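Local coordinates for invasion-associated protein (Mycobacterium tuberculosis, PDB 4LJ1) that probably binds peptidoglycan in the mycobacterial cell wall through an NlpC/p60 domain that has lost catalytic activity, at residues G15-G20 with I52-A57; G85-Y90 with Q96-Y101. One frame throughout, in Å; residues are numbered along the deposited sequence. Where two conformers were deposited one is given.

Interaction 1 of 2, residues G15-G20 with I52-A57; sequences GLSQRG and IQYAYA
Q18 and Y54 meet where two helices of the NlpC/p60 fold come together, the last part of helix 5-16 with the turn it leads into, and helix 48-57. No direct hydrogen bond joins the two segments. The contact is small, burying 152 Å² in all.

The van der Waals part has two patches. In the first, the side chains of Q18 and Y54 cross at about a right angle. CG of Q18 is 3.8 Å from CE2 of Y54, and the amide NE2 reaches the same ring carbon. The amide and ring planes are 60° apart, so this is not a stack. With chi1 at 177°, CG lies opposite the backbone N of Y54, and this sets CE2 beside Q18. In the second patch the backbone of G15 packs on A55. Their CA atoms are 5.0 Å apart, and A55 CB sits 4.1 Å from G15 N.

The polar part centres on S17 OG. It lies near the plane of the Y54 ring, at its edge. Q18 NE2 donates to it at 2.9 Å; the chain of Q18 bends at chi2 (-59°), folding the amide back to the serine. S17 OG is also hydrogen-bonded to R14 O. R14 reaches helix 48-57 as well, through a hydrogen bond to Y54 O and a cation-pi contact with the Y54 ring.

The turn itself is a type I beta turn from L16 to R19, in which L16 O accepts from R19 N and R19 NE.

A water closes the contact: it donates to S17 OG at 2.8 Å and is hydrogen-bonded to Y54 OH at 2.7 Å.

Interaction 2 of 2, residues G85-Y90 with Q96-Y101; sequences GDLIFY and QSVALY
Strands 87-90 and 97-103 form an antiparallel beta hairpin, with I88 opposite A99 and Y90 opposite S97 as hydrogen-bonded pairs. I88 N donates to A99 O at 2.9 Å, and A99 N returns to I88 O at 2.8 Å. Y90 N reaches S97 O from above the carbonyl plane. A classic beta bulge follows: Q96 and S97 both face Y90, whose O takes a bond from Q96 N (2.9 Å) and a weak one from S97 N. Beyond the other end of strand 87-90, Y101 N donates to D86 O, and G85 N donates to Y101 O at 2.8 Å.

L87, F89, V98 and L100 share one face. V98 CG2 sits over a face of the F89 ring, 4.0 Å from its centroid, in a CH-pi contact. A chi1 of 61° swings this methyl opposite the backbone N of V98 and onto the ring. L87 CD2 touches L100 CD1 at 4.0 Å. I88, A99, Y90 and S97 lie on the other face; I88 CD1 reaches Y101 CD1 (3.7 Å).

Helix 48-57 packs on the L87 face. M107 of strand 106-110 touches I88, Y90 and A99, and strand 128-130 lies against D86, I88 and F89.

In the fold
Interaction 1 closes before interaction 2 opens along the chain, and their centres are about 13 Å apart. Helix 48-57 is the element that connects them. It meets the end of helix 5-16 in interaction 1. It also lies against the four-stranded antiparallel sheet whose first two strands form interaction 2. I52 packs on L87, V98 and L100, with I52 CG1 3.7 Å from V98 CG1. Y56 OH makes a probable hydrogen bond to G85 O, tying the helix to the start of the hairpin segment. Helix 48-57 thus links the helix pair to the sheet, consistent with an NlpC/p60 fold adapted to a non-catalytic role.

Interaction 1 of 2, residues G15-G20 with I52-A57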
loop_
_atom_site.group_PDB
_atom_site.type_symbol
_atom_site.label_atom_id
_atom_site.label_comp_id
_atom_site.label_asym_id
_atom_site.label_seq_id
_atom_site.Cartn_x
_atom_site.Cartn_y
_atom_site.Cartn_z
ATOM N N GLY A 15 -1.346 -4.376 -8.255
ATOM C CA GLY A 15 -1.539 -4.942 -6.924
ATOM C C GLY A 15 -2.368 -6.216 -6.916
ATOM O O GLY A 15 -1.992 -7.224 -6.319
ATOM N N LEU A 16 -3.537 -6.147 -7.563
ATOM C CA LEU A 16 -4.443 -7.289 -7.610
ATOM C C LEU A 16 -3.827 -8.527 -8.273
ATOM O O LEU A 16 -4.154 -9.644 -7.909
ATOM C CB LEU A 16 -5.754 -6.919 -8.312
ATOM C CG LEU A 16 -6.687 -5.963 -7.557
ATOM C CD1 LEU A 16 -7.857 -5.586 -8.461
ATOM C CD2 LEU A 16 -7.184 -6.588 -6.257
ATOM N N SER A 17 -2.919 -8.334 -9.227
ATOM C CA SER A 17 -2.250 -9.461 -9.862
ATOM C C SER A 17 -1.405 -10.289 -8.902
ATOM O O SER A 17 -1.013 -11.399 -9.232
ATOM C CB SER A 17 -1.365 -8.979 -11.015
ATOM O OG SER A 17 -0.165 -8.344 -10.577
ATOM N N GLN A 18 -1.092 -9.750 -7.732
ATOM C CA GLN A 18 -0.252 -10.418 -6.736
ATOM C C GLN A 18 -1.057 -11.100 -5.628
ATOM O O GLN A 18 -0.469 -11.602 -4.689
ATOM C CB GLN A 18 0.747 -9.421 -6.129
ATOM C CG GLN A 18 1.589 -8.718 -7.178
ATOM C CD GLN A 18 2.376 -9.717 -8.014
ATOM O OE1 GLN A 18 3.149 -10.512 -7.480
ATOM N NE2 GLN A 18 2.107 -9.743 -9.323
ATOM N N ARG A 19 -2.382 -11.148 -5.747
ATOM C CA ARG A 19 -3.189 -11.836 -4.754
ATOM C C ARG A 19 -2.710 -13.273 -4.575
ATOM O O ARG A 19 -2.412 -13.964 -5.554
ATOM C CB ARG A 19 -4.664 -11.849 -5.157
ATOM C CG ARG A 19 -5.357 -10.520 -4.878
ATOM C CD ARG A 19 -6.760 -10.481 -5.415
ATOM N NE ARG A 19 -6.779 -10.332 -6.865
ATOM C CZ ARG A 19 -7.894 -10.245 -7.572
ATOM N NH1 ARG A 19 -7.849 -10.088 -8.888
ATOM N NH2 ARG A 19 -9.079 -10.301 -6.976
ATOM N N GLY A 20 -2.601 -13.694 -3.326
ATOM C CA GLY A 20 -2.164 -15.030 -2.965
ATOM C C GLY A 20 -0.664 -15.173 -2.786
ATOM O O GLY A 20 -0.230 -16.207 -2.311
ATOM N N ILE A 52 3.172 -2.258 -2.016
ATOM C CA ILE A 52 2.814 -0.892 -2.424
ATOM C C ILE A 52 3.831 -0.331 -3.405
ATOM O O ILE A 52 3.464 0.303 -4.395
ATOM C CB ILE A 52 2.658 0.032 -1.179
ATOM C CG1 ILE A 52 1.485 -0.353 -0.321
ATOM C CG2 ILE A 52 2.592 1.485 -1.564
ATOM C CD1 ILE A 52 0.222 -0.562 -1.059
ATOM N N GLN A 53 5.111 -0.573 -3.156
ATOM C CA GLN A 53 6.144 -0.137 -4.125
ATOM C C GLN A 53 5.932 -0.778 -5.490
ATOM O O GLN A 53 6.013 -0.104 -6.508
ATOM C CB GLN A 53 7.550 -0.469 -3.640
ATOM C CG GLN A 53 8.075 0.379 -2.500
ATOM C CD GLN A 53 9.530 0.071 -2.196
ATOM O OE1 GLN A 53 9.985 -1.058 -2.383
ATOM N NE2 GLN A 53 10.290 1.079 -1.759
ATOM N N TYR A 54 5.657 -2.074 -5.496
ATOM C CA TYR A 54 5.423 -2.763 -6.761
ATOM C C TYR A 54 4.242 -2.142 -7.503
ATOM O O TYR A 54 4.305 -1.842 -8.700
ATOM C CB TYR A 54 5.161 -4.260 -6.514
ATOM C CG TYR A 54 4.848 -5.009 -7.793
ATOM C CD1 TYR A 54 5.829 -5.205 -8.754
ATOM C CD2 TYR A 54 3.540 -5.435 -8.086
ATOM C CE1 TYR A 54 5.536 -5.837 -9.951
ATOM C CE2 TYR A 54 3.232 -6.057 -9.293
ATOM C CZ TYR A 54 4.245 -6.265 -10.213
ATOM O OH TYR A 54 3.969 -6.878 -11.422
ATOM N N ALA A 55 3.134 -1.949 -6.798
ATOM C CA ALA A 55 1.932 -1.429 -7.431
ATOM C C ALA A 55 2.200 -0.048 -8.027
ATOM O O ALA A 55 1.905 0.200 -9.213
ATOM C CB ALA A 55 0.753 -1.403 -6.449
ATOM N N TYR A 56 2.746 0.856 -7.224
ATOM C CA TYR A 56 2.914 2.249 -7.650
ATOM C C TYR A 56 4.029 2.449 -8.673
ATOM O O TYR A 56 4.043 3.483 -9.346
ATOM C CB TYR A 56 3.008 3.225 -6.448
ATOM C CG TYR A 56 1.653 3.861 -6.194
ATOM C CD1 TYR A 56 1.157 4.794 -7.111
ATOM C CD2 TYR A 56 0.832 3.509 -5.116
ATOM C CE1 TYR A 56 -0.103 5.346 -6.963
ATOM C CE2 TYR A 56 -0.445 4.069 -4.967
ATOM C CZ TYR A 56 -0.896 4.990 -5.889
ATOM O OH TYR A 56 -2.159 5.545 -5.765
ATOM N N ALA A 57 4.940 1.482 -8.855
ATOM C CA ALA A 57 5.884 1.551 -9.963
ATOM C C ALA A 57 5.116 1.566 -11.292
ATOM O O ALA A 57 5.642 2.066 -12.283
ATOM C CB ALA A 57 6.866 0.400 -9.890
HETATM O O HOH W 1 1.529 -7.106 -12.479
#

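Interaction 2 of 2, residues G85-Y90 with Q96-Y101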
loop_
_atom_site.group_PDB
_atom_site.type_symbol
_atom_site.label_atom_id
_atom_site.label_comp_id
_atom_site.label_asym_id
_atom_site.label_seq_id
_atom_site.Cartn_x
_atom_site.Cartn_y
_atom_site.Cartn_z
ATOM N N GLY A 85 -7.024 4.015 -4.887
ATOM C CA GLY A 85 -5.623 4.326 -5.111
ATOM C C GLY A 85 -4.963 5.041 -3.947
ATOM O O GLY A 85 -3.738 5.043 -3.840
ATOM N N ASP A 86 -5.743 5.651 -3.061
ATOM C CA ASP A 86 -5.159 6.272 -1.884
ATOM C C ASP A 86 -4.552 5.164 -1.002
ATOM O O ASP A 86 -5.003 4.030 -1.029
ATOM C CB ASP A 86 -6.225 7.028 -1.094
ATOM C CG ASP A 86 -6.726 8.291 -1.773
ATOM O OD1 ASP A 86 -6.096 8.762 -2.759
ATOM O OD2 ASP A 86 -7.733 8.857 -1.282
ATOM N N LEU A 87 -3.574 5.545 -0.204
ATOM C CA LEU A 87 -2.925 4.626 0.743
ATOM C C LEU A 87 -3.512 4.794 2.139
ATOM O O LEU A 87 -3.696 5.921 2.620
ATOM C CB LEU A 87 -1.430 4.931 0.775
ATOM C CG LEU A 87 -0.652 4.729 -0.530
ATOM C CD1 LEU A 87 0.802 5.131 -0.322
ATOM C CD2 LEU A 87 -0.770 3.285 -0.998
ATOM N N ILE A 88 -3.819 3.664 2.754
ATOM C CA ILE A 88 -4.287 3.557 4.131
ATOM C C ILE A 88 -3.101 3.152 4.999
ATOM O O ILE A 88 -2.308 2.298 4.593
ATOM C CB ILE A 88 -5.404 2.500 4.215
ATOM C CG1 ILE A 88 -6.657 2.966 3.469
ATOM C CG2 ILE A 88 -5.742 2.169 5.677
ATOM C CD1 ILE A 88 -7.636 1.854 3.165
ATOM N N PHE A 89 -3.001 3.727 6.179
ATOM C CA PHE A 89 -1.920 3.414 7.107
ATOM C C PHE A 89 -2.447 2.942 8.442
ATOM O O PHE A 89 -3.576 3.272 8.848
ATOM C CB PHE A 89 -1.015 4.629 7.304
ATOM C CG PHE A 89 -0.308 5.059 6.057
ATOM C CD1 PHE A 89 -0.928 5.863 5.136
ATOM C CD2 PHE A 89 0.978 4.634 5.809
ATOM C CE1 PHE A 89 -0.288 6.235 3.964
ATOM C CE2 PHE A 89 1.631 5.009 4.649
ATOM C CZ PHE A 89 0.993 5.803 3.721
ATOM N N TYR A 90 -1.588 2.204 9.135
ATOM C CA TYR A 90 -1.786 1.813 10.515
ATOM C C TYR A 90 -0.627 2.310 11.356
ATOM O O TYR A 90 0.514 2.383 10.902
ATOM C CB TYR A 90 -1.964 0.263 10.625
ATOM C CG TYR A 90 -3.248 -0.150 9.952
ATOM C CD1 TYR A 90 -4.443 -0.135 10.647
ATOM C CD2 TYR A 90 -3.309 -0.395 8.591
ATOM C CE1 TYR A 90 -5.650 -0.420 10.019
ATOM C CE2 TYR A 90 -4.511 -0.691 7.965
ATOM C CZ TYR A 90 -5.684 -0.666 8.681
ATOM O OH TYR A 90 -6.891 -0.898 8.065
ATOM N N GLN A 96 3.220 1.563 11.463
ATOM C CA GLN A 96 2.999 0.095 11.572
ATOM C C GLN A 96 2.885 -0.582 10.217
ATOM O O GLN A 96 3.573 -1.559 9.964
ATOM C CB GLN A 96 1.794 -0.249 12.459
ATOM C CG GLN A 96 1.518 -1.740 12.576
ATOM C CD GLN A 96 0.355 -2.071 13.489
ATOM O OE1 GLN A 96 -0.438 -1.219 13.866
ATOM N NE2 GLN A 96 0.253 -3.340 13.842
ATOM N N SER A 97 2.015 -0.107 9.333
ATOM C CA SER A 97 1.787 -0.762 8.046
ATOM C C SER A 97 1.103 0.178 7.070
ATOM O O SER A 97 0.697 1.290 7.423
ATOM C CB SER A 97 0.932 -2.023 8.228
ATOM O OG SER A 97 1.097 -2.870 7.101
ATOM N N VAL A 98 0.955 -0.305 5.837
ATOM C CA VAL A 98 0.308 0.401 4.733
ATOM C C VAL A 98 -0.501 -0.575 3.911
ATOM O O VAL A 98 -0.114 -1.754 3.805
ATOM C CB VAL A 98 1.365 1.169 3.883
ATOM C CG1 VAL A 98 2.404 0.217 3.261
ATOM C CG2 VAL A 98 0.710 2.048 2.826
ATOM N N ALA A 99 -1.590 -0.098 3.316
ATOM C CA ALA A 99 -2.454 -0.879 2.448
ATOM C C ALA A 99 -2.952 0.022 1.331
ATOM O O ALA A 99 -2.893 1.236 1.449
ATOM C CB ALA A 99 -3.622 -1.474 3.234
ATOM N N LEU A 100 -3.433 -0.579 0.250
ATOM C CA LEU A 100 -3.901 0.164 -0.916
ATOM C C LEU A 100 -5.435 0.198 -0.910
ATOM O O LEU A 100 -6.092 -0.848 -0.956
ATOM C CB LEU A 100 -3.406 -0.523 -2.184
ATOM C CG LEU A 100 -3.752 0.124 -3.536
ATOM C CD1 LEU A 100 -3.134 1.515 -3.670
ATOM C CD2 LEU A 100 -3.335 -0.767 -4.682
ATOM N N TYR A 101 -6.029 1.397 -0.844
ATOM C CA TYR A 101 -7.481 1.501 -0.876
ATOM C C TYR A 101 -8.001 1.214 -2.274
ATOM O O TYR A 101 -7.508 1.768 -3.248
ATOM C CB TYR A 101 -7.938 2.891 -0.411
ATOM C CG TYR A 101 -9.446 3.011 -0.222
ATOM C CD1 TYR A 101 -10.161 2.024 0.437
ATOM C CD2 TYR A 101 -10.157 4.083 -0.723
ATOM C CE1 TYR A 101 -11.522 2.100 0.593
ATOM C CE2 TYR A 101 -11.531 4.177 -0.534
ATOM C CZ TYR A 101 -12.216 3.172 0.113
ATOM O OH TYR A 101 -13.598 3.207 0.294
#